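PDB 4ZWN: monoglyceride lipase from Saccharomyces cerevisiae, which hydrolyses monoacylglycerols to free fatty acids and glycerol, with a strong preference for monounsaturated substrates, and also takes part in the breakdown of fatty acid ethyl esters. Local coordinates for residues F46-N55 with S85-Q96; G148-Q156 with R242-Y253. The protein carries 2 engineered substitutions. All blocks are in the same frame, centred on the assembly; numbering follows the deposited sequence.

Contact 1 (F46-N55 with S85-Q96); sequences FGYMFWPVQN and SLNGYESFTFDQ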
loop_
_atom_site.group_PDB
_atom_site.type_symbol
_atom_site.label_atom_id
_atom_site.label_comp_id
_atom_site.label_asym_id
_atom_site.label_seq_id
_atom_site.Cartn_x
_atom_site.Cartn_y
_atom_site.Cartn_z
ATOM N N PHE A 46 11.894 10.074 8.767
ATOM C CA PHE A 46 11.003 9.644 7.699
ATOM C C PHE A 46 11.122 10.512 6.449
ATOM O O PHE A 46 10.933 11.728 6.505
ATOM C CB PHE A 46 9.551 9.649 8.186
ATOM C CG PHE A 46 9.250 8.598 9.214
ATOM C CD1 PHE A 46 9.417 8.860 10.563
ATOM C CD2 PHE A 46 8.792 7.350 8.833
ATOM C CE1 PHE A 46 9.139 7.893 11.511
ATOM C CE2 PHE A 46 8.511 6.380 9.777
ATOM C CZ PHE A 46 8.686 6.652 11.117
ATOM N N GLY A 47 11.435 9.880 5.323
ATOM C CA GLY A 47 11.374 10.551 4.039
ATOM C C GLY A 47 9.949 10.514 3.518
ATOM O O GLY A 47 9.304 9.465 3.544
ATOM N N TYR A 48 9.443 11.653 3.055
ATOM C CA TYR A 48 8.070 11.710 2.572
ATOM C C TYR A 48 7.909 12.672 1.404
ATOM O O TYR A 48 8.791 13.482 1.121
ATOM C CB TYR A 48 7.116 12.104 3.704
ATOM C CG TYR A 48 7.276 13.532 4.174
ATOM C CD1 TYR A 48 6.474 14.545 3.668
ATOM C CD2 TYR A 48 8.231 13.865 5.125
ATOM C CE1 TYR A 48 6.618 15.849 4.095
ATOM C CE2 TYR A 48 8.382 15.166 5.558
ATOM C CZ TYR A 48 7.573 16.153 5.041
ATOM O OH TYR A 48 7.723 17.452 5.472
ATOM N N MET A 49 6.765 12.572 0.736
ATOM C CA MET A 49 6.456 13.412 -0.411
ATOM C C MET A 49 5.034 13.936 -0.348
ATOM O O MET A 49 4.108 13.211 0.019
ATOM C CB MET A 49 6.648 12.643 -1.715
ATOM C CG MET A 49 8.073 12.550 -2.187
ATOM S SD MET A 49 8.141 11.838 -3.836
ATOM C CE MET A 49 9.902 11.906 -4.151
ATOM N N PHE A 50 4.867 15.202 -0.707
ATOM C CA PHE A 50 3.540 15.754 -0.903
ATOM C C PHE A 50 3.361 16.109 -2.371
ATOM O O PHE A 50 3.990 17.038 -2.872
ATOM C CB PHE A 50 3.310 16.983 -0.030
ATOM C CG PHE A 50 2.079 17.752 -0.400
ATOM C CD1 PHE A 50 0.821 17.221 -0.167
ATOM C CD2 PHE A 50 2.178 18.994 -1.001
ATOM C CE1 PHE A 50 -0.316 17.922 -0.518
ATOM C CE2 PHE A 50 1.047 19.701 -1.354
ATOM C CZ PHE A 50 -0.204 19.164 -1.113
ATOM N N TRP A 51 2.507 15.357 -3.056
ATOM C CA TRP A 51 2.294 15.556 -4.483
ATOM C C TRP A 51 1.042 16.387 -4.732
ATOM O O TRP A 51 -0.072 15.900 -4.553
ATOM C CB TRP A 51 2.188 14.210 -5.198
ATOM C CG TRP A 51 2.576 14.271 -6.637
ATOM C CD1 TRP A 51 2.022 15.060 -7.605
ATOM C CD2 TRP A 51 3.598 13.504 -7.281
ATOM N NE1 TRP A 51 2.641 14.834 -8.810
ATOM C CE2 TRP A 51 3.613 13.882 -8.639
ATOM C CE3 TRP A 51 4.505 12.534 -6.841
ATOM C CZ2 TRP A 51 4.498 13.325 -9.561
ATOM C CZ3 TRP A 51 5.383 11.980 -7.758
ATOM C CH2 TRP A 51 5.372 12.377 -9.102
ATOM N N PRO A 52 1.224 17.648 -5.153
ATOM C CA PRO A 52 0.111 18.585 -5.339
ATOM C C PRO A 52 -0.651 18.361 -6.643
ATOM O O PRO A 52 -0.110 17.780 -7.583
ATOM C CB PRO A 52 0.808 19.946 -5.349
ATOM C CG PRO A 52 2.152 19.657 -5.932
ATOM C CD PRO A 52 2.524 18.262 -5.480
ATOM N N VAL A 53 -1.897 18.818 -6.687
ATOM C CA VAL A 53 -2.684 18.766 -7.912
ATOM C C VAL A 53 -2.072 19.691 -8.957
ATOM O O VAL A 53 -1.845 20.871 -8.689
ATOM C CB VAL A 53 -4.151 19.167 -7.667
ATOM C CG1 VAL A 53 -4.907 19.240 -8.984
ATOM C CG2 VAL A 53 -4.820 18.189 -6.710
ATOM N N GLN A 54 -1.792 19.152 -10.139
ATOM C CA GLN A 54 -1.194 19.936 -11.218
ATOM C C GLN A 54 -1.902 19.714 -12.550
ATOM O O GLN A 54 -1.368 19.046 -13.432
ATOM C CB GLN A 54 0.288 19.590 -11.372
ATOM C CG GLN A 54 1.103 19.735 -10.101
ATOM C CD GLN A 54 2.520 19.221 -10.259
ATOM O OE1 GLN A 54 3.165 19.446 -11.283
ATOM N NE2 GLN A 54 3.011 18.520 -9.243
ATOM N N ASN A 55 -3.072 20.285 -12.673
ATOM C CA ASN A 55 -3.845 20.109 -13.864
ATOM C C ASN A 55 -4.380 21.406 -14.408
ATOM O O ASN A 55 -5.368 21.419 -15.085
ATOM C CB ASN A 55 -4.987 19.153 -13.598
ATOM C CG ASN A 55 -5.971 19.716 -12.647
ATOM O OD1 ASN A 55 -5.828 20.827 -12.210
ATOM N ND2 ASN A 55 -6.973 18.962 -12.326
ATOM N N SER A 85 -2.465 13.405 -9.628
ATOM C CA SER A 85 -2.209 14.839 -9.702
ATOM C C SER A 85 -2.895 15.455 -10.918
ATOM O O SER A 85 -3.430 16.561 -10.846
ATOM C CB SER A 85 -0.703 15.111 -9.751
ATOM O OG SER A 85 -0.433 16.500 -9.811
ATOM N N LEU A 86 -2.881 14.722 -12.029
ATOM C CA LEU A 86 -3.513 15.171 -13.265
ATOM C C LEU A 86 -5.036 15.188 -13.173
ATOM O O LEU A 86 -5.700 15.899 -13.929
ATOM C CB LEU A 86 -3.085 14.282 -14.436
ATOM C CG LEU A 86 -1.637 14.417 -14.907
ATOM C CD1 LEU A 86 -1.305 13.338 -15.917
ATOM C CD2 LEU A 86 -1.402 15.792 -15.502
ATOM N N ASN A 87 -5.588 14.405 -12.250
ATOM C CA ASN A 87 -7.037 14.261 -12.152
ATOM C C ASN A 87 -7.627 14.869 -10.886
ATOM O O ASN A 87 -8.702 14.469 -10.439
ATOM C CB ASN A 87 -7.422 12.788 -12.247
ATOM C CG ASN A 87 -7.154 12.211 -13.618
ATOM O OD1 ASN A 87 -8.019 12.243 -14.496
ATOM N ND2 ASN A 87 -5.950 11.690 -13.816
ATOM N N GLY A 88 -6.916 15.835 -10.314
ATOM C CA GLY A 88 -7.448 16.632 -9.226
ATOM C C GLY A 88 -7.364 16.012 -7.846
ATOM O O GLY A 88 -8.196 16.302 -6.987
ATOM N N TYR A 89 -6.358 15.170 -7.625
ATOM C CA TYR A 89 -6.174 14.542 -6.320
ATOM C C TYR A 89 -4.749 14.685 -5.795
ATOM O O TYR A 89 -3.780 14.341 -6.476
ATOM C CB TYR A 89 -6.557 13.061 -6.379
ATOM C CG TYR A 89 -8.037 12.841 -6.574
ATOM C CD1 TYR A 89 -8.911 12.883 -5.496
ATOM C CD2 TYR A 89 -8.561 12.603 -7.838
ATOM C CE1 TYR A 89 -10.267 12.691 -5.671
ATOM C CE2 TYR A 89 -9.911 12.407 -8.022
ATOM C CZ TYR A 89 -10.761 12.454 -6.936
ATOM O OH TYR A 89 -12.109 12.260 -7.118
ATOM N N GLU A 90 -4.638 15.195 -4.573
ATOM C CA GLU A 90 -3.355 15.280 -3.892
ATOM C C GLU A 90 -2.932 13.908 -3.385
ATOM O O GLU A 90 -3.776 13.066 -3.074
ATOM C CB GLU A 90 -3.425 16.271 -2.727
ATOM C CG GLU A 90 -3.670 17.707 -3.145
ATOM C CD GLU A 90 -3.824 18.643 -1.961
ATOM O OE1 GLU A 90 -4.084 18.152 -0.840
ATOM O OE2 GLU A 90 -3.680 19.870 -2.152
ATOM N N SER A 91 -1.626 13.686 -3.302
ATOM C CA SER A 91 -1.100 12.448 -2.741
ATOM C C SER A 91 -0.113 12.725 -1.619
ATOM O O SER A 91 0.609 13.724 -1.637
ATOM C CB SER A 91 -0.420 11.601 -3.819
ATOM O OG SER A 91 -1.347 11.131 -4.780
ATOM N N PHE A 92 -0.091 11.830 -0.640
ATOM C CA PHE A 92 0.923 11.853 0.396
ATOM C C PHE A 92 1.414 10.437 0.633
ATOM O O PHE A 92 0.619 9.527 0.869
ATOM C CB PHE A 92 0.385 12.453 1.697
ATOM C CG PHE A 92 1.443 12.653 2.754
ATOM C CD1 PHE A 92 1.810 11.616 3.596
ATOM C CD2 PHE A 92 2.072 13.880 2.899
ATOM C CE1 PHE A 92 2.784 11.798 4.563
ATOM C CE2 PHE A 92 3.046 14.068 3.864
ATOM C CZ PHE A 92 3.402 13.027 4.696
ATOM N N THR A 93 2.724 10.253 0.559
ATOM C CA THR A 93 3.319 8.967 0.877
ATOM C C THR A 93 4.601 9.177 1.665
ATOM O O THR A 93 5.202 10.250 1.627
ATOM C CB THR A 93 3.609 8.137 -0.393
ATOM O OG1 THR A 93 3.967 6.801 -0.021
ATOM C CG2 THR A 93 4.739 8.757 -1.200
ATOM N N PHE A 94 5.009 8.148 2.393
ATOM C CA PHE A 94 6.240 8.208 3.162
ATOM C C PHE A 94 6.886 6.834 3.190
ATOM O O PHE A 94 6.191 5.818 3.226
ATOM C CB PHE A 94 5.969 8.709 4.586
ATOM C CG PHE A 94 5.117 7.779 5.409
ATOM C CD1 PHE A 94 3.737 7.799 5.298
ATOM C CD2 PHE A 94 5.700 6.891 6.301
ATOM C CE1 PHE A 94 2.952 6.946 6.054
ATOM C CE2 PHE A 94 4.923 6.037 7.062
ATOM C CZ PHE A 94 3.547 6.064 6.939
ATOM N N ASP A 95 8.213 6.801 3.149
ATOM C CA ASP A 95 8.931 5.552 3.341
ATOM C C ASP A 95 8.769 5.139 4.798
ATOM O O ASP A 95 9.191 5.856 5.701
ATOM C CB ASP A 95 10.410 5.694 2.966
ATOM C CG ASP A 95 10.624 5.897 1.471
ATOM O OD1 ASP A 95 9.659 5.735 0.692
ATOM O OD2 ASP A 95 11.766 6.207 1.071
ATOM N N GLN A 96 8.129 3.996 5.024
ATOM C CA GLN A 96 7.832 3.545 6.379
ATOM C C GLN A 96 9.091 3.084 7.101
ATOM O O GLN A 96 10.118 2.821 6.473
ATOM C CB GLN A 96 6.806 2.410 6.357
ATOM C CG GLN A 96 5.507 2.744 5.644
ATOM C CD GLN A 96 4.582 1.546 5.545
ATOM O OE1 GLN A 96 4.115 1.024 6.557
ATOM N NE2 GLN A 96 4.323 1.098 4.322
HETATM O O HOH W 1 -2.405 20.841 -4.683
#
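The rings of Y48 and F92 lie nearly parallel, 26° apart, but are slid so far along each other that they barely overlap. The closest atoms, Y48 CD1 and F92 CE2, are 3.5 Å apart and meet obliquely; F46 O lies in the plane of the Y48 ring, at its edge. F50 meets a charge instead: its CG is turned anti to the backbone N (chi1 168°), bringing the far edge of the ring to E90. There E90 OE1 lies in the ring plane, and E90 OE2 is 3.7 Å from F50 CZ. Ring and carboxylate planes stand 83° apart. At the other end of the strand F46 presents a ring edge to the carbonyl of D95, CD2 to O at 3.5 Å, while lying beside F94. The carboxylate of E90 also pairs with R63 and K134, and a water joins its OE2 to the backbone N of V53.

Behind these side chains runs an antiparallel ladder: M49 pairs with T93 and W51 with S91 as hydrogen-bonded pairs, and D95 N also bonds to G47 O. In the alpha/beta-hydrolase sheet it joins strand 44-51 to strand 89-94, which closes a beta-alpha-beta crossover with strand 62-67 through helix 78-86. That helix packs on M49, W51 and S91, on the face they share with T93; helix 113-134 lies over the face of Y48, F50 and F92.

Past the strand, 52-54 folds onto the last turn of helix 78-86. S85 OG donates to P52 O (2.6 Å), and Q54 N bonds to S85 O from well above the carbonyl plane, with a weak second bond to OG. W51 CD1 rests on S85 CB (3.5 Å), and its indole nitrogen bonds to T31. V53 CG2 fills in against the backbone of G88 and Y89, 3.5 Å from Y89 N.

Contact 2 (G148-Q156 with R242-Y253); sequences GICLNYACQ and RGAKLYKNENNY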
loop_
_atom_site.group_PDB
_atom_site.type_symbol
_atom_site.label_atom_id
_atom_site.label_comp_id
_atom_site.label_asym_id
_atom_site.label_seq_id
_atom_site.Cartn_x
_atom_site.Cartn_y
_atom_site.Cartn_z
ATOM N N GLY A 148 -2.711 -4.563 3.586
ATOM C CA GLY A 148 -3.048 -5.210 4.842
ATOM C C GLY A 148 -3.116 -4.207 5.979
ATOM O O GLY A 148 -3.974 -4.301 6.858
ATOM N N ILE A 149 -2.203 -3.244 5.954
ATOM C CA ILE A 149 -2.182 -2.173 6.942
ATOM C C ILE A 149 -3.407 -1.281 6.776
ATOM O O ILE A 149 -4.060 -0.913 7.755
ATOM C CB ILE A 149 -0.895 -1.330 6.819
ATOM C CG1 ILE A 149 0.328 -2.189 7.154
ATOM C CG2 ILE A 149 -0.956 -0.109 7.729
ATOM C CD1 ILE A 149 1.646 -1.537 6.808
ATOM N N CYS A 150 -3.718 -0.955 5.524
ATOM C CA CYS A 150 -4.851 -0.095 5.202
ATOM C C CYS A 150 -6.185 -0.670 5.674
ATOM O O CYS A 150 -6.978 0.026 6.308
ATOM C CB CYS A 150 -4.908 0.156 3.696
ATOM S SG CYS A 150 -6.370 1.065 3.169
ATOM N N LEU A 151 -6.434 -1.937 5.358
ATOM C CA LEU A 151 -7.688 -2.578 5.742
ATOM C C LEU A 151 -7.780 -2.750 7.254
ATOM O O LEU A 151 -8.868 -2.679 7.827
ATOM C CB LEU A 151 -7.837 -3.932 5.045
ATOM C CG LEU A 151 -7.944 -3.877 3.520
ATOM C CD1 LEU A 151 -8.124 -5.272 2.948
ATOM C CD2 LEU A 151 -9.085 -2.965 3.090
ATOM N N ASN A 152 -6.639 -2.969 7.900
ATOM C CA ASN A 152 -6.614 -3.093 9.352
ATOM C C ASN A 152 -6.831 -1.753 10.049
ATOM O O ASN A 152 -7.486 -1.693 11.089
ATOM C CB ASN A 152 -5.300 -3.720 9.820
ATOM C CG ASN A 152 -5.354 -5.238 9.841
ATOM O OD1 ASN A 152 -5.948 -5.835 10.740
ATOM N ND2 ASN A 152 -4.735 -5.869 8.852
ATOM N N TYR A 153 -6.289 -0.680 9.473
ATOM C CA TYR A 153 -6.487 0.650 10.037
ATOM C C TYR A 153 -7.973 0.981 10.081
ATOM O O TYR A 153 -8.446 1.622 11.019
ATOM C CB TYR A 153 -5.732 1.718 9.240
ATOM C CG TYR A 153 -5.740 3.074 9.919
ATOM C CD1 TYR A 153 -4.753 3.417 10.838
ATOM C CD2 TYR A 153 -6.743 4.001 9.657
ATOM C CE1 TYR A 153 -4.760 4.654 11.468
ATOM C CE2 TYR A 153 -6.759 5.237 10.282
ATOM C CZ TYR A 153 -5.768 5.558 11.187
ATOM O OH TYR A 153 -5.783 6.785 11.810
ATOM N N ALA A 154 -8.707 0.524 9.071
ATOM C CA ALA A 154 -10.154 0.708 9.024
ATOM C C ALA A 154 -10.857 0.024 10.202
ATOM O O ALA A 154 -11.991 0.361 10.534
ATOM C CB ALA A 154 -10.707 0.187 7.706
ATOM N N CYS A 155 -10.180 -0.934 10.830
ATOM C CA CYS A 155 -10.751 -1.650 11.964
ATOM C C CYS A 155 -10.220 -1.136 13.302
ATOM O O CYS A 155 -10.918 -1.194 14.315
ATOM C CB CYS A 155 -10.469 -3.149 11.847
ATOM S SG CYS A 155 -11.134 -3.932 10.359
ATOM N N GLN A 156 -8.992 -0.628 13.301
ATOM C CA GLN A 156 -8.305 -0.322 14.551
ATOM C C GLN A 156 -7.768 1.105 14.637
ATOM O O GLN A 156 -7.312 1.530 15.697
ATOM C CB GLN A 156 -7.149 -1.302 14.757
ATOM C CG GLN A 156 -5.954 -1.042 13.859
ATOM C CD GLN A 156 -4.869 -2.082 14.025
ATOM O OE1 GLN A 156 -5.023 -3.228 13.606
ATOM N NE2 GLN A 156 -3.764 -1.690 14.646
ATOM N N ARG A 242 -0.846 -10.010 10.567
ATOM C CA ARG A 242 -1.768 -8.918 10.281
ATOM C C ARG A 242 -2.850 -9.349 9.302
ATOM O O ARG A 242 -4.041 -9.174 9.560
ATOM C CB ARG A 242 -0.998 -7.721 9.717
ATOM C CG ARG A 242 -1.677 -6.389 9.901
ATOM C CD ARG A 242 -0.703 -5.378 10.475
ATOM N NE ARG A 242 0.410 -5.110 9.572
ATOM C CZ ARG A 242 1.669 -4.939 9.966
ATOM N NH1 ARG A 242 1.985 -5.019 11.250
ATOM N NH2 ARG A 242 2.616 -4.690 9.073
ATOM N N GLY A 243 -2.423 -9.927 8.181
ATOM C CA GLY A 243 -3.342 -10.377 7.150
ATOM C C GLY A 243 -4.102 -11.635 7.524
ATOM O O GLY A 243 -5.283 -11.771 7.204
ATOM N N ALA A 244 -3.422 -12.558 8.198
ATOM C CA ALA A 244 -4.043 -13.805 8.626
ATOM C C ALA A 244 -5.195 -13.540 9.585
ATOM O O ALA A 244 -6.192 -14.265 9.589
ATOM C CB ALA A 244 -3.011 -14.715 9.279
ATOM N N LYS A 245 -5.046 -12.499 10.400
ATOM C CA LYS A 245 -6.077 -12.114 11.356
ATOM C C LYS A 245 -7.365 -11.754 10.629
ATOM O O LYS A 245 -8.462 -12.093 11.076
ATOM C CB LYS A 245 -5.605 -10.936 12.214
ATOM C CG LYS A 245 -6.683 -10.364 13.131
ATOM C CD LYS A 245 -6.157 -9.187 13.935
ATOM C CE LYS A 245 -5.588 -8.112 13.019
ATOM N NZ LYS A 245 -4.946 -7.005 13.779
ATOM N N LEU A 246 -7.222 -11.073 9.499
ATOM C CA LEU A 246 -8.374 -10.686 8.701
ATOM C C LEU A 246 -9.003 -11.895 8.014
ATOM O O LEU A 246 -10.222 -11.980 7.893
ATOM C CB LEU A 246 -7.976 -9.633 7.665
ATOM C CG LEU A 246 -7.583 -8.274 8.247
ATOM C CD1 LEU A 246 -7.294 -7.270 7.139
ATOM C CD2 LEU A 246 -8.669 -7.760 9.182
ATOM N N TYR A 247 -8.166 -12.832 7.575
ATOM C CA TYR A 247 -8.648 -13.989 6.827
ATOM C C TYR A 247 -9.403 -14.969 7.714
ATOM O O TYR A 247 -10.416 -15.537 7.308
ATOM C CB TYR A 247 -7.491 -14.712 6.139
ATOM C CG TYR A 247 -7.951 -15.871 5.290
ATOM C CD1 TYR A 247 -8.636 -15.651 4.100
ATOM C CD2 TYR A 247 -7.709 -17.184 5.675
ATOM C CE1 TYR A 247 -9.064 -16.703 3.317
ATOM C CE2 TYR A 247 -8.135 -18.245 4.898
ATOM C CZ TYR A 247 -8.812 -17.997 3.721
ATOM O OH TYR A 247 -9.242 -19.044 2.941
ATOM N N LYS A 248 -8.897 -15.172 8.923
ATOM C CA LYS A 248 -9.557 -16.047 9.876
ATOM C C LYS A 248 -10.829 -15.388 10.402
ATOM O O LYS A 248 -11.854 -16.050 10.569
ATOM C CB LYS A 248 -8.611 -16.402 11.024
ATOM C CG LYS A 248 -9.308 -16.624 12.355
ATOM C CD LYS A 248 -8.412 -17.353 13.342
ATOM C CE LYS A 248 -8.337 -18.836 13.019
ATOM N NZ LYS A 248 -9.673 -19.485 13.130
ATOM N N ASN A 249 -10.759 -14.079 10.636
ATOM C CA ASN A 249 -11.896 -13.300 11.127
ATOM C C ASN A 249 -12.534 -13.929 12.361
ATOM O O ASN A 249 -13.740 -14.184 12.393
ATOM C CB ASN A 249 -12.949 -13.125 10.029
ATOM C CG ASN A 249 -13.965 -12.045 10.362
ATOM O OD1 ASN A 249 -13.670 -11.109 11.108
ATOM N ND2 ASN A 249 -15.170 -12.173 9.814
ATOM N N GLU A 250 -11.708 -14.181 13.368
ATOM C CA GLU A 250 -12.147 -14.847 14.585
ATOM C C GLU A 250 -13.118 -13.971 15.371
ATOM O O GLU A 250 -12.845 -12.796 15.625
ATOM C CB GLU A 250 -10.936 -15.218 15.446
ATOM C CG GLU A 250 -11.256 -16.113 16.631
ATOM C CD GLU A 250 -10.008 -16.563 17.369
ATOM O OE1 GLU A 250 -8.905 -16.081 17.029
ATOM O OE2 GLU A 250 -10.130 -17.401 18.288
ATOM N N ASN A 251 -14.252 -14.565 15.743
ATOM C CA ASN A 251 -15.313 -13.878 16.477
ATOM C C ASN A 251 -15.769 -12.593 15.802
ATOM O O ASN A 251 -15.993 -11.581 16.465
ATOM C CB ASN A 251 -14.869 -13.586 17.911
ATOM C CG ASN A 251 -14.790 -14.840 18.757
ATOM O OD1 ASN A 251 -13.724 -15.201 19.257
ATOM N ND2 ASN A 251 -15.922 -15.520 18.912
ATOM N N ASN A 252 -15.908 -12.654 14.480
ATOM C CA ASN A 252 -16.399 -11.539 13.681
ATOM C C ASN A 252 -15.676 -10.231 13.960
ATOM O O ASN A 252 -16.309 -9.190 14.157
ATOM C CB ASN A 252 -17.902 -11.352 13.897
ATOM C CG ASN A 252 -18.717 -12.395 13.179
ATOM O OD1 ASN A 252 -18.196 -13.100 12.320
ATOM N ND2 ASN A 252 -19.999 -12.494 13.513
ATOM N N TYR A 253 -14.348 -10.292 13.974
ATOM C CA TYR A 253 -13.533 -9.112 14.216
ATOM C C TYR A 253 -13.854 -7.996 13.229
ATOM O O TYR A 253 -13.962 -6.829 13.606
ATOM C CB TYR A 253 -12.050 -9.464 14.135
ATOM C CG TYR A 253 -11.146 -8.264 14.263
ATOM C CD1 TYR A 253 -10.854 -7.723 15.507
ATOM C CD2 TYR A 253 -10.583 -7.670 13.141
ATOM C CE1 TYR A 253 -10.030 -6.621 15.631
ATOM C CE2 TYR A 253 -9.754 -6.569 13.253
ATOM C CZ TYR A 253 -9.481 -6.049 14.501
ATOM O OH TYR A 253 -8.657 -4.954 14.617
HETATM O O HOH W 2 -7.060 -4.394 12.867
HETATM O O HOH W 3 -3.174 -5.099 12.654
#
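Hydrogen bonding centres on N152, whose side chain meets R242, K245 and L246. Its ND2 gives a straight bond to G148 O (2.6 Å) within its own helix, from the opposite face of that carbonyl to N152 N. The other N-H points across to R242 O, a weak bond of 3.5 Å. One water links Q156 OE1 to K245 NZ; another sits among N152 OD1, Q156 OE1 and Y253 OH, its bonding doubtful.

Van der Waals contacts surround this core. R242 CG (3.3 Å from N152 ND2) and L246 CD1 (3.4 Å from N152 ND2) lie over opposite faces of the amide. K245 bends about CG-CD (chi3 56°), bringing CE 3.2 Å from N152 OD1. L246 CD1 also packs on L151 CB at 4.0 Å; the R242 guanidinium lies near I149 and pairs with E113. C155 CB touches Y253 CE2 (3.8 Å), its sulfur oblique to the ring. Were N152 replaced by alanine, G148 O and R242 O would each probably lose a donor, and a gap would be likely between R242 CG and L246 CD1.

The axes cross at 59°, 9.7 Å apart, joining helix 145-156, which directly follows S144, the inferred nucleophile, to helix 233-248. With one weak cross-helix hydrogen bond and a water between Q156 and K245, the pairing seems to rest chiefly on close fit.

In the fold
Contact 1 closes along the chain before contact 2 opens, and their centres lie 27 Å apart on opposite sides of the chain's centre. Contact 1 belongs to the antiparallel margin of the eight-stranded sheet, where 44-51 is next to the outermost strand 37-41. Contact 2 belongs to the helices, 145-156 following strand 138-143 and the GXSXG motif. Strand 62-67 separates 89-94 from 138-143 in the sheet. Helix 113-134 touches both contacts, and Q96 OE1 meets I149 CD1 directly at 3.6 Å. Q96 also comes within about 9 Å of the S144 side chain, so the two contacts approach each other near the nucleophile of the inferred catalytic triad.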